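Local coordinates for protein Non-reducing end alpha-L-arabinofuranosidase BoGH43B (Bacteroides ovatus, PDB 5JOZ) that hydrolyses terminal non-reducing alpha-L-arabinofuranosyl residues from xyloglucan branches, turning S units into X units during xyloglucan breakdown, at residues A387-R392 with I481-S486; Y399-T404 with L438-T443; T446-I451 with L460-T465. All coordinates share one frame; numbering follows the deposited sequence.

Contact 1. Residues A387-R392 with I481-S486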
ATOM      1  N   ALA A 387     -21.046 -15.067   2.710  1.00 25.31           N
ATOM      2  CA  ALA A 387     -19.678 -15.045   3.187  1.00 23.22           C
ATOM      3  C   ALA A 387     -18.800 -15.857   2.249  1.00 25.81           C
ATOM      4  O   ALA A 387     -19.258 -16.831   1.634  1.00 27.62           O
ATOM      5  CB  ALA A 387     -19.585 -15.602   4.602  1.00 24.28           C
ATOM      6  N   GLY A 388     -17.538 -15.458   2.143  1.00 23.51           N
ATOM      7  CA  GLY A 388     -16.608 -16.115   1.253  1.00 21.95           C
ATOM      8  C   GLY A 388     -15.396 -15.257   1.009  1.00 23.22           C
ATOM      9  O   GLY A 388     -14.912 -14.604   1.935  1.00 22.16           O
ATOM     10  N   LEU A 389     -14.921 -15.263  -0.241  1.00 23.41           N
ATOM     11  CA  LEU A 389     -13.750 -14.509  -0.667  1.00 21.99           C
ATOM     12  C   LEU A 389     -14.122 -13.418  -1.644  1.00 23.28           C
ATOM     13  O   LEU A 389     -15.059 -13.565  -2.425  1.00 25.49           O
ATOM     14  CB  LEU A 389     -12.714 -15.423  -1.314  1.00 22.84           C
ATOM     15  CG  LEU A 389     -12.237 -16.598  -0.467  1.00 24.90           C
ATOM     16  CD1 LEU A 389     -11.187 -17.391  -1.218  1.00 23.12           C
ATOM     17  CD2 LEU A 389     -11.729 -16.152   0.902  1.00 25.23           C
ATOM     18  N   VAL A 390     -13.373 -12.318  -1.596  1.00 24.32           N
ATOM     19  CA  VAL A 390     -13.610 -11.171  -2.468  1.00 26.34           C
ATOM     20  C   VAL A 390     -12.300 -10.676  -3.084  1.00 25.02           C
ATOM     21  O   VAL A 390     -11.271 -10.599  -2.400  1.00 23.57           O
ATOM     22  CB  VAL A 390     -14.310 -10.023  -1.700  1.00 29.30           C
ATOM     23  CG1 VAL A 390     -14.443  -8.764  -2.564  1.00 28.51           C
ATOM     24  CG2 VAL A 390     -15.680 -10.495  -1.230  1.00 28.84           C
ATOM     25  N   VAL A 391     -12.362 -10.368  -4.379  1.00 23.11           N
ATOM     26  CA  VAL A 391     -11.333  -9.630  -5.085  1.00 23.26           C
ATOM     27  C   VAL A 391     -11.852  -8.205  -5.077  1.00 25.43           C
ATOM     28  O   VAL A 391     -12.848  -7.901  -5.734  1.00 23.78           O
ATOM     29  CB  VAL A 391     -11.153 -10.146  -6.536  1.00 26.20           C
ATOM     30  CG1 VAL A 391     -10.054  -9.389  -7.252  1.00 26.08           C
ATOM     31  CG2 VAL A 391     -10.846 -11.641  -6.540  1.00 25.55           C
ATOM     32  N   ARG A 392     -11.202  -7.344  -4.297  1.00 28.02           N
ATOM     33  CA  ARG A 392     -11.621  -5.959  -4.153  1.00 28.29           C
ATOM     34  C   ARG A 392     -10.656  -5.071  -4.887  1.00 28.43           C
ATOM     35  O   ARG A 392      -9.456  -5.206  -4.709  1.00 27.31           O
ATOM     36  CB  ARG A 392     -11.645  -5.546  -2.682  1.00 30.07           C
ATOM     37  CG  ARG A 392     -11.677  -4.032  -2.415  1.00 26.18           C
ATOM     38  CD  ARG A 392     -11.701  -3.823  -0.911  1.00 27.88           C
ATOM     39  NE  ARG A 392     -11.684  -2.417  -0.524  1.00 29.76           N
ATOM     40  CZ  ARG A 392     -12.745  -1.611  -0.518  1.00 30.45           C
ATOM     41  NH1 ARG A 392     -13.963  -2.053  -0.865  1.00 29.77           N
ATOM     42  NH2 ARG A 392     -12.588  -0.345  -0.143  1.00 29.82           N
ATOM     43  N   ILE A 481      -7.224  -9.323  -1.942  1.00 19.57           N
ATOM     44  CA  ILE A 481      -8.023 -10.545  -1.909  1.00 22.22           C
ATOM     45  C   ILE A 481      -8.260 -10.825  -0.438  1.00 22.32           C
ATOM     46  O   ILE A 481      -7.316 -10.796   0.350  1.00 22.17           O
ATOM     47  CB  ILE A 481      -7.320 -11.698  -2.645  1.00 26.58           C
ATOM     48  CG1 ILE A 481      -7.117 -11.274  -4.111  1.00 28.44           C
ATOM     49  CG2 ILE A 481      -8.125 -12.992  -2.551  1.00 30.52           C
ATOM     50  CD1 ILE A 481      -6.677 -12.359  -5.061  1.00 33.93           C
ATOM     51  N   GLY A 482      -9.520 -11.051  -0.063  1.00 20.47           N
ATOM     52  CA  GLY A 482      -9.875 -11.190   1.338  1.00 21.30           C
ATOM     53  C   GLY A 482     -11.117 -11.989   1.674  1.00 20.48           C
ATOM     54  O   GLY A 482     -11.993 -12.198   0.840  1.00 21.58           O
ATOM     55  N   MET A 483     -11.172 -12.407   2.934  1.00 23.49           N
ATOM     56  CA  MET A 483     -12.337 -13.067   3.528  1.00 25.04           C
ATOM     57  C   MET A 483     -13.395 -12.005   3.795  1.00 24.54           C
ATOM     58  O   MET A 483     -13.065 -10.858   4.108  1.00 25.04           O
ATOM     59  CB  MET A 483     -11.948 -13.770   4.830  1.00 24.68           C
ATOM     60  CG  MET A 483     -10.920 -14.868   4.619  1.00 27.86           C
ATOM     61  SD  MET A 483     -10.099 -15.445   6.106  1.00 34.44           S
ATOM     62  CE  MET A 483      -9.039 -14.050   6.470  1.00 36.15           C
ATOM     63  N   TYR A 484     -14.654 -12.392   3.665  1.00 23.13           N
ATOM     64  CA  TYR A 484     -15.762 -11.440   3.698  1.00 24.17           C
ATOM     65  C   TYR A 484     -17.040 -12.095   4.212  1.00 25.85           C
ATOM     66  O   TYR A 484     -17.309 -13.253   3.897  1.00 23.97           O
ATOM     67  CB  TYR A 484     -15.995 -10.891   2.291  1.00 24.26           C
ATOM     68  CG  TYR A 484     -17.116  -9.893   2.164  1.00 24.24           C
ATOM     69  CD1 TYR A 484     -17.025  -8.647   2.771  1.00 26.88           C
ATOM     70  CD2 TYR A 484     -18.265 -10.176   1.404  1.00 25.26           C
ATOM     71  CE1 TYR A 484     -18.037  -7.705   2.636  1.00 26.45           C
ATOM     72  CE2 TYR A 484     -19.287  -9.239   1.265  1.00 23.61           C
ATOM     73  CZ  TYR A 484     -19.164  -8.005   1.887  1.00 25.82           C
ATOM     74  OH  TYR A 484     -20.153  -7.055   1.786  1.00 31.67           O
ATOM     75  N   ALA A 485     -17.804 -11.333   4.997  1.00 24.66           N
ATOM     76  CA  ALA A 485     -19.150 -11.688   5.414  1.00 23.56           C
ATOM     77  C   ALA A 485     -20.052 -10.439   5.464  1.00 22.22           C
ATOM     78  O   ALA A 485     -19.642  -9.397   5.947  1.00 19.91           O
ATOM     79  CB  ALA A 485     -19.102 -12.346   6.782  1.00 25.30           C
ATOM     80  N   SER A 486     -21.283 -10.556   4.983  1.00 23.42           N
ATOM     81  CA  SER A 486     -22.257  -9.470   5.080  1.00 26.44           C
ATOM     82  C   SER A 486     -23.687 -10.001   4.995  1.00 28.20           C
ATOM     83  O   SER A 486     -23.974 -10.909   4.213  1.00 25.88           O
ATOM     84  CB  SER A 486     -22.014  -8.445   3.967  1.00 28.59           C
ATOM     85  OG  SER A 486     -23.013  -7.436   3.948  1.00 26.53           O
TER

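Contact 2. Residues Y399-T404 with L438-T443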
ATOM      1  N   TYR A 399     -15.080  -8.585  -7.196  1.00 29.65           N
ATOM      2  CA  TYR A 399     -15.643  -9.893  -7.557  1.00 27.06           C
ATOM      3  C   TYR A 399     -15.842 -10.699  -6.294  1.00 29.85           C
ATOM      4  O   TYR A 399     -14.901 -10.873  -5.532  1.00 39.09           O
ATOM      5  CB  TYR A 399     -14.702 -10.647  -8.485  1.00 24.34           C
ATOM      6  CG  TYR A 399     -14.304  -9.898  -9.748  1.00 26.24           C
ATOM      7  CD1 TYR A 399     -15.258  -9.240 -10.531  1.00 25.71           C
ATOM      8  CD2 TYR A 399     -12.973  -9.873 -10.176  1.00 27.95           C
ATOM      9  CE1 TYR A 399     -14.901  -8.576 -11.688  1.00 27.62           C
ATOM     10  CE2 TYR A 399     -12.603  -9.210 -11.340  1.00 28.68           C
ATOM     11  CZ  TYR A 399     -13.568  -8.568 -12.097  1.00 30.08           C
ATOM     12  OH  TYR A 399     -13.211  -7.921 -13.257  1.00 27.74           O
ATOM     13  N   ASP A 400     -17.051 -11.220  -6.092  1.00 28.65           N
ATOM     14  CA  ASP A 400     -17.433 -11.867  -4.842  1.00 29.59           C
ATOM     15  C   ASP A 400     -17.668 -13.363  -5.018  1.00 27.96           C
ATOM     16  O   ASP A 400     -18.636 -13.765  -5.659  1.00 29.77           O
ATOM     17  CB  ASP A 400     -18.725 -11.230  -4.318  1.00 31.93           C
ATOM     18  CG  ASP A 400     -18.562  -9.777  -3.923  1.00 33.89           C
ATOM     19  OD1 ASP A 400     -17.418  -9.274  -3.829  1.00 35.12           O
ATOM     20  OD2 ASP A 400     -19.603  -9.122  -3.698  1.00 39.91           O
ATOM     21  N   LEU A 401     -16.810 -14.182  -4.419  1.00 25.77           N
ATOM     22  CA  LEU A 401     -16.998 -15.630  -4.436  1.00 26.92           C
ATOM     23  C   LEU A 401     -17.598 -16.040  -3.089  1.00 27.93           C
ATOM     24  O   LEU A 401     -16.864 -16.299  -2.128  1.00 24.40           O
ATOM     25  CB  LEU A 401     -15.683 -16.350  -4.726  1.00 25.12           C
ATOM     26  CG  LEU A 401     -15.711 -17.877  -4.647  1.00 25.04           C
ATOM     27  CD1 LEU A 401     -16.720 -18.452  -5.620  1.00 25.61           C
ATOM     28  CD2 LEU A 401     -14.325 -18.442  -4.889  1.00 24.92           C
ATOM     29  N   LEU A 402     -18.934 -16.095  -3.030  1.00 29.69           N
ATOM     30  CA  LEU A 402     -19.663 -16.224  -1.761  1.00 31.36           C
ATOM     31  C   LEU A 402     -20.557 -17.447  -1.660  1.00 31.67           C
ATOM     32  O   LEU A 402     -21.050 -17.954  -2.664  1.00 34.29           O
ATOM     33  CB  LEU A 402     -20.526 -14.987  -1.533  1.00 34.15           C
ATOM     34  CG  LEU A 402     -19.825 -13.634  -1.690  1.00 38.41           C
ATOM     35  CD1 LEU A 402     -20.820 -12.491  -1.553  1.00 33.81           C
ATOM     36  CD2 LEU A 402     -18.687 -13.478  -0.694  1.00 38.24           C
ATOM     37  N   ILE A 403     -20.749 -17.896  -0.418  1.00 28.23           N
ATOM     38  CA  ILE A 403     -21.741 -18.881  -0.047  1.00 22.14           C
ATOM     39  C   ILE A 403     -22.949 -18.110   0.441  1.00 23.49           C
ATOM     40  O   ILE A 403     -22.812 -17.231   1.304  1.00 19.50           O
ATOM     41  CB  ILE A 403     -21.267 -19.777   1.115  1.00 24.42           C
ATOM     42  CG1 ILE A 403     -20.012 -20.542   0.717  1.00 24.14           C
ATOM     43  CG2 ILE A 403     -22.383 -20.746   1.548  1.00 23.07           C
ATOM     44  CD1 ILE A 403     -19.323 -21.209   1.876  1.00 25.96           C
ATOM     45  N   THR A 404     -24.120 -18.461  -0.095  1.00 23.85           N
ATOM     46  CA  THR A 404     -25.403 -17.824   0.257  1.00 25.56           C
ATOM     47  C   THR A 404     -26.553 -18.840   0.080  1.00 27.05           C
ATOM     48  O   THR A 404     -26.298 -20.035  -0.152  1.00 28.96           O
ATOM     49  CB  THR A 404     -25.636 -16.550  -0.597  1.00 26.66           C
ATOM     50  OG1 THR A 404     -26.830 -15.879  -0.176  1.00 30.55           O
ATOM     51  CG2 THR A 404     -25.743 -16.878  -2.068  1.00 26.06           C
ATOM     52  N   LEU A 438     -13.226 -22.548  -0.929  1.00 26.23           N
ATOM     53  CA  LEU A 438     -13.395 -21.536  -1.955  1.00 24.47           C
ATOM     54  C   LEU A 438     -12.028 -21.175  -2.447  1.00 24.98           C
ATOM     55  O   LEU A 438     -11.111 -21.023  -1.654  1.00 29.48           O
ATOM     56  CB  LEU A 438     -14.067 -20.298  -1.383  1.00 23.61           C
ATOM     57  CG  LEU A 438     -15.494 -20.452  -0.884  1.00 23.34           C
ATOM     58  CD1 LEU A 438     -15.951 -19.109  -0.354  1.00 24.99           C
ATOM     59  CD2 LEU A 438     -16.446 -20.944  -1.961  1.00 24.26           C
ATOM     60  N   SER A 439     -11.901 -21.002  -3.754  1.00 29.06           N
ATOM     61  CA  SER A 439     -10.598 -20.899  -4.388  1.00 32.11           C
ATOM     62  C   SER A 439     -10.618 -19.833  -5.498  1.00 35.35           C
ATOM     63  O   SER A 439     -11.575 -19.744  -6.269  1.00 36.68           O
ATOM     64  CB  SER A 439     -10.208 -22.281  -4.916  1.00 35.25           C
ATOM     65  OG  SER A 439      -8.812 -22.456  -4.929  1.00 46.86           O
ATOM     66  N   ILE A 440      -9.584 -18.991  -5.525  1.00 33.21           N
ATOM     67  CA  ILE A 440      -9.394 -17.989  -6.570  1.00 30.13           C
ATOM     68  C   ILE A 440      -7.989 -18.156  -7.095  1.00 31.16           C
ATOM     69  O   ILE A 440      -7.038 -18.111  -6.323  1.00 31.62           O
ATOM     70  CB  ILE A 440      -9.525 -16.548  -6.050  1.00 34.79           C
ATOM     71  CG1 ILE A 440     -10.908 -16.324  -5.430  1.00 35.07           C
ATOM     72  CG2 ILE A 440      -9.258 -15.545  -7.175  1.00 34.98           C
ATOM     73  CD1 ILE A 440     -10.947 -15.165  -4.472  1.00 36.27           C
ATOM     74  N   THR A 441      -7.869 -18.361  -8.401  1.00 31.44           N
ATOM     75  CA  THR A 441      -6.580 -18.480  -9.053  1.00 35.05           C
ATOM     76  C   THR A 441      -6.455 -17.317 -10.029  1.00 30.00           C
ATOM     77  O   THR A 441      -7.462 -16.824 -10.557  1.00 26.34           O
ATOM     78  CB  THR A 441      -6.408 -19.838  -9.771  1.00 36.38           C
ATOM     79  OG1 THR A 441      -7.215 -19.880 -10.949  1.00 40.42           O
ATOM     80  CG2 THR A 441      -6.781 -20.985  -8.851  1.00 37.77           C
ATOM     81  N   ALA A 442      -5.224 -16.883 -10.257  1.00 25.75           N
ATOM     82  CA  ALA A 442      -4.983 -15.665 -11.021  1.00 27.10           C
ATOM     83  C   ALA A 442      -3.868 -15.822 -12.032  1.00 25.26           C
ATOM     84  O   ALA A 442      -2.881 -16.513 -11.789  1.00 27.96           O
ATOM     85  CB  ALA A 442      -4.669 -14.524 -10.073  1.00 31.78           C
ATOM     86  N   THR A 443      -4.074 -15.202 -13.187  1.00 27.67           N
ATOM     87  CA  THR A 443      -3.020 -14.916 -14.165  1.00 30.38           C
ATOM     88  C   THR A 443      -3.036 -13.408 -14.373  1.00 30.84           C
ATOM     89  O   THR A 443      -3.917 -12.727 -13.833  1.00 23.81           O
ATOM     90  CB  THR A 443      -3.302 -15.582 -15.527  1.00 28.30           C
ATOM     91  OG1 THR A 443      -4.444 -14.955 -16.129  1.00 29.33           O
ATOM     92  CG2 THR A 443      -3.565 -17.077 -15.361  1.00 27.60           C
TER

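Contact 3. Residues T446-I451 with L460-T465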
ATOM      1  N   THR A 446      -6.589 -12.929 -16.106  1.00 33.32           N
ATOM      2  CA  THR A 446      -7.834 -13.588 -15.668  1.00 36.86           C
ATOM      3  C   THR A 446      -7.785 -14.117 -14.241  1.00 29.62           C
ATOM      4  O   THR A 446      -6.780 -14.696 -13.805  1.00 25.28           O
ATOM      5  CB  THR A 446      -8.223 -14.757 -16.607  1.00 39.19           C
ATOM      6  OG1 THR A 446      -7.174 -15.730 -16.622  1.00 49.89           O
ATOM      7  CG2 THR A 446      -8.453 -14.256 -18.036  1.00 40.35           C
ATOM      8  N   TYR A 447      -8.884 -13.890 -13.526  1.00 24.45           N
ATOM      9  CA  TYR A 447      -9.162 -14.565 -12.276  1.00 24.29           C
ATOM     10  C   TYR A 447     -10.104 -15.687 -12.611  1.00 25.49           C
ATOM     11  O   TYR A 447     -11.055 -15.466 -13.370  1.00 23.53           O
ATOM     12  CB  TYR A 447      -9.884 -13.637 -11.312  1.00 25.73           C
ATOM     13  CG  TYR A 447      -9.076 -12.476 -10.824  1.00 22.96           C
ATOM     14  CD1 TYR A 447      -8.061 -12.661  -9.891  1.00 23.83           C
ATOM     15  CD2 TYR A 447      -9.353 -11.182 -11.248  1.00 23.71           C
ATOM     16  CE1 TYR A 447      -7.332 -11.592  -9.404  1.00 22.74           C
ATOM     17  CE2 TYR A 447      -8.627 -10.102 -10.763  1.00 25.51           C
ATOM     18  CZ  TYR A 447      -7.613 -10.320  -9.849  1.00 23.42           C
ATOM     19  OH  TYR A 447      -6.876  -9.261  -9.378  1.00 30.37           O
ATOM     20  N   THR A 448      -9.840 -16.871 -12.060  1.00 28.37           N
ATOM     21  CA  THR A 448     -10.738 -18.017 -12.176  1.00 30.97           C
ATOM     22  C   THR A 448     -11.181 -18.427 -10.770  1.00 32.55           C
ATOM     23  O   THR A 448     -10.362 -18.482  -9.856  1.00 32.16           O
ATOM     24  CB  THR A 448     -10.062 -19.184 -12.915  1.00 31.55           C
ATOM     25  OG1 THR A 448      -9.602 -18.715 -14.183  1.00 32.67           O
ATOM     26  CG2 THR A 448     -11.045 -20.347 -13.147  1.00 33.12           C
ATOM     27  N   PHE A 449     -12.482 -18.688 -10.624  1.00 33.36           N
ATOM     28  CA  PHE A 449     -13.138 -18.933  -9.335  1.00 33.07           C
ATOM     29  C   PHE A 449     -13.642 -20.384  -9.255  1.00 34.84           C
ATOM     30  O   PHE A 449     -14.384 -20.825 -10.142  1.00 35.02           O
ATOM     31  CB  PHE A 449     -14.317 -17.972  -9.180  1.00 32.96           C
ATOM     32  CG  PHE A 449     -13.929 -16.530  -9.249  1.00 36.07           C
ATOM     33  CD1 PHE A 449     -13.904 -15.854 -10.469  1.00 36.06           C
ATOM     34  CD2 PHE A 449     -13.572 -15.837  -8.089  1.00 40.30           C
ATOM     35  CE1 PHE A 449     -13.530 -14.517 -10.529  1.00 43.42           C
ATOM     36  CE2 PHE A 449     -13.203 -14.497  -8.143  1.00 36.95           C
ATOM     37  CZ  PHE A 449     -13.179 -13.833  -9.361  1.00 35.69           C
ATOM     38  N   GLU A 450     -13.252 -21.098  -8.193  1.00 32.51           N
ATOM     39  CA  GLU A 450     -13.477 -22.543  -8.045  1.00 34.44           C
ATOM     40  C   GLU A 450     -13.997 -22.891  -6.644  1.00 36.59           C
ATOM     41  O   GLU A 450     -13.696 -22.189  -5.677  1.00 36.52           O
ATOM     42  CB  GLU A 450     -12.180 -23.331  -8.312  1.00 39.93           C
ATOM     43  CG  GLU A 450     -11.476 -23.013  -9.645  1.00 48.99           C
ATOM     44  CD  GLU A 450     -10.327 -21.984  -9.562  1.00 58.35           C
ATOM     45  OE1 GLU A 450     -10.214 -21.230  -8.562  1.00 53.84           O
ATOM     46  OE2 GLU A 450      -9.518 -21.927 -10.525  1.00 55.53           O
ATOM     47  N   ILE A 451     -14.760 -23.987  -6.550  1.00 29.97           N
ATOM     48  CA  ILE A 451     -15.328 -24.469  -5.294  1.00 33.52           C
ATOM     49  C   ILE A 451     -15.143 -25.981  -5.134  1.00 34.23           C
ATOM     50  O   ILE A 451     -15.080 -26.719  -6.119  1.00 32.07           O
ATOM     51  CB  ILE A 451     -16.831 -24.109  -5.173  1.00 34.63           C
ATOM     52  CG1 ILE A 451     -17.650 -24.803  -6.272  1.00 37.64           C
ATOM     53  CG2 ILE A 451     -17.006 -22.595  -5.230  1.00 34.13           C
ATOM     54  CD1 ILE A 451     -19.098 -24.386  -6.371  1.00 39.04           C
ATOM     55  N   LEU A 460     -16.373 -22.265 -11.335  1.00 37.50           N
ATOM     56  CA  LEU A 460     -17.660 -21.575 -11.285  1.00 36.49           C
ATOM     57  C   LEU A 460     -17.767 -20.404 -12.277  1.00 36.97           C
ATOM     58  O   LEU A 460     -18.868 -20.027 -12.684  1.00 39.45           O
ATOM     59  CB  LEU A 460     -17.890 -21.101  -9.847  1.00 37.13           C
ATOM     60  CG  LEU A 460     -19.277 -20.637  -9.428  1.00 47.72           C
ATOM     61  CD1 LEU A 460     -20.349 -21.677  -9.745  1.00 55.46           C
ATOM     62  CD2 LEU A 460     -19.263 -20.317  -7.944  1.00 47.47           C
ATOM     63  N   GLY A 461     -16.625 -19.838 -12.670  1.00 40.20           N
ATOM     64  CA  GLY A 461     -16.589 -18.657 -13.541  1.00 39.01           C
ATOM     65  C   GLY A 461     -15.228 -17.974 -13.569  1.00 39.29           C
ATOM     66  O   GLY A 461     -14.327 -18.322 -12.802  1.00 34.13           O
ATOM     67  N   THR A 462     -15.095 -17.009 -14.475  1.00 39.80           N
ATOM     68  CA  THR A 462     -13.870 -16.227 -14.661  1.00 38.90           C
ATOM     69  C   THR A 462     -14.199 -14.751 -14.705  1.00 37.71           C
ATOM     70  O   THR A 462     -15.356 -14.373 -14.931  1.00 38.49           O
ATOM     71  CB  THR A 462     -13.166 -16.545 -15.999  1.00 38.95           C
ATOM     72  OG1 THR A 462     -14.100 -16.381 -17.072  1.00 36.18           O
ATOM     73  CG2 THR A 462     -12.614 -17.950 -16.004  1.00 38.74           C
ATOM     74  N   ALA A 463     -13.174 -13.924 -14.507  1.00 33.13           N
ATOM     75  CA  ALA A 463     -13.307 -12.474 -14.658  1.00 35.15           C
ATOM     76  C   ALA A 463     -11.968 -11.852 -15.059  1.00 33.53           C
ATOM     77  O   ALA A 463     -10.908 -12.432 -14.813  1.00 34.35           O
ATOM     78  CB  ALA A 463     -13.828 -11.854 -13.369  1.00 38.15           C
ATOM     79  N   SER A 464     -12.028 -10.681 -15.686  1.00 31.49           N
ATOM     80  CA  SER A 464     -10.821  -9.993 -16.155  1.00 33.49           C
ATOM     81  C   SER A 464     -10.138  -9.191 -15.040  1.00 32.01           C
ATOM     82  O   SER A 464     -10.797  -8.539 -14.223  1.00 33.95           O
ATOM     83  CB  SER A 464     -11.156  -9.051 -17.322  1.00 32.25           C
ATOM     84  OG  SER A 464     -11.936  -7.950 -16.887  1.00 29.12           O
ATOM     85  N   THR A 465      -8.814  -9.228 -15.032  1.00 30.55           N
ATOM     86  CA  THR A 465      -8.013  -8.329 -14.204  1.00 31.67           C
ATOM     87  C   THR A 465      -8.119  -6.882 -14.711  1.00 35.43           C
ATOM     88  O   THR A 465      -8.037  -5.926 -13.930  1.00 34.16           O
ATOM     89  CB  THR A 465      -6.539  -8.749 -14.186  1.00 29.75           C
ATOM     90  OG1 THR A 465      -6.035  -8.790 -15.523  1.00 30.18           O
ATOM     91  CG2 THR A 465      -6.366 -10.111 -13.532  1.00 27.97           C
TER

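Contact 1. Residues A387-R392 with I481-S486
Val390 lays its CG2 methyl against the root of the Tyr484 side chain, with CG2 3.6 Å from Tyr484 CB and 3.7 Å from the ring atom CD2. Its chi1 of 175° sets CG1 opposite the backbone N and turns CG2 toward the tyrosine. The meeting is diagonal, since Val390 is paired with Gly482 and Tyr484 with Gly388. The glycines bring no side chain to this face, so the valine and tyrosine supply its apolar surface, and Tyr484 also stacks on Phe352.

Both glycine pairs are antiparallel hydrogen-bonded pairs. In one, Gly388 N to Tyr484 O and Tyr484 N to Gly388 O both measure 2.8 Å, although the second is clearly bent, with an N-H...O angle of 134°. In the other, Val390 N lies 2.8 Å from Gly482 O, and Gly482 N returns a bond to Val390 O. The N-to-C directions of 389-392 and 481-486 are 130° apart, a strong twist, and the chain turns a corner at Gly388, which suits a residue without a side chain.

On the reverse face the side chains are wholly apolar. Ala387 and Ala485 bring their CB atoms to 3.9 Å, a close approach that suits two short side chains. Leu389 CD2 reaches Met483 CG at 4.0 Å, the two longer chains crossing at a slant. Val391 and Ile481 extend the same surface, which is covered by Leu438 and Ile440 of strand 436-442 and by Phe498 and Phe501 of strand 496-505. Inner apolar faces of antiparallel sheets packed in this way are characteristic of the concanavalin A-like beta sandwich.

Contact 2. Residues Y399-T404 with L438-T443
Ser439 O is met by the Leu401 CD2 methyl at 3.3 Å, and it also accepts a backbone hydrogen bond from Glu450 N in the neighbouring strand. The methyl makes a van der Waals contact here, not a hydrogen bond. Strands 399-404 and 438-442 belong to different sheets, and their axes come no closer than 8.3 Å, so side chains must span the gap. In Leu401, chi1 of 175° extends CG away from the backbone N, and chi2 of 59° makes CD2 the branch that reaches furthest. The same methyl touches side chains flanking the serine, 4.0 Å from Leu438 CB and 4.1 Å from Ile440 CG1.

Leu438 answers from the other sheet. It slides past Leu401 in the opposite direction, its CD1 methyl resting 3.4 Å from Leu401 O while CD2 lies 4.1 Å from Leu401 CG. Ile403 adds a lighter touch, with CG1 4.4 Å from Leu438 CD1. Branched aliphatic side chains suit this place because their methyls can interleave between two backbones and need no polar partner. Ser439 turns its own side chain away from strand 399-404, in keeping with its partly exposed position.

Within its own sheet, strand 397-406 lies between strands 389-392 and 409-418, Leu401 sharing a backbone hydrogen bond with Leu389. Strand 436-442 lies in the facing sheet between strands 370-377 and 446-453, running at 167° to 399-404 when the short segments are compared. Around the leucines, Leu389 and Ile451 carry the apolar layer onward.

Contact 3. Residues T446-I451 with L460-T465
Chi1 values of -67° for Tyr447 and -59° for Phe449 turn each ring beside its own backbone N and so alongside segment 460-465; alternation along the strand has already put both side chains on one face. There the Thr465 methyl covers a Tyr447 face, toward the rim, and Ala463 meets the Phe449 edge. The methyl makes a CH-pi contact, with Thr465 CG2 4.0 Å from the Tyr447 ring centroid and 27° off the ring normal. Tyr447 OH is hydrogen-bonded to Gln365 OE1, which gives this buried residue's hydroxyl a partner. At the phenylalanine edge, Phe449 CD1 is 3.4 Å from Gly461 O and CE1 is 3.9 Å from Ala463 CB, a close approach consistent with the small size of Gly461 and Ala463.

Thr448 and Thr462 occupy the opposite, more exposed face. They lie side by side pointing the same way, Thr448 OG1 3.6 Å from Thr462 CG2. Threonine suits such a site, being beta-branched for an extended backbone yet polar enough to meet solvent.

The backbones are joined by Tyr447 N to Ala463 O at 2.8 Å and by Ala463 N to Tyr447 O at 2.9 Å. Further along, Phe449 faces two residues: its N binds Gly461 O at 2.9 Å, while its O accepts Leu460 N at 2.7 Å. Leu460 also packs against Ile451. One residue opposite two in this manner is a classic beta bulge, here set in an antiparallel beta hairpin at the border of the sandwich.

Overall arrangement
All three contacts belong to the concanavalin A-like beta sandwich. Contact 1 pairs strands within one sheet, contact 3 pairs strands within the other, and contact 2 joins the two sheets through their apolar side chains. Contacts 1 and 2 are buried. Contact 3 is only partly so, which agrees with its threonine-bearing outer face, whereas both faces of contact 1 are buried, one aliphatic or sulfur-bearing, the other made of Val390 and the Tyr484 ring. Neighbouring elements link them: 387-392 is hydrogen-bonded to 399-404, and 438-443 to 446-451. Val391 packs on Tyr447 and Phe449, and Tyr399 OH probably bonds Ser464 O, a polar link between the sheets.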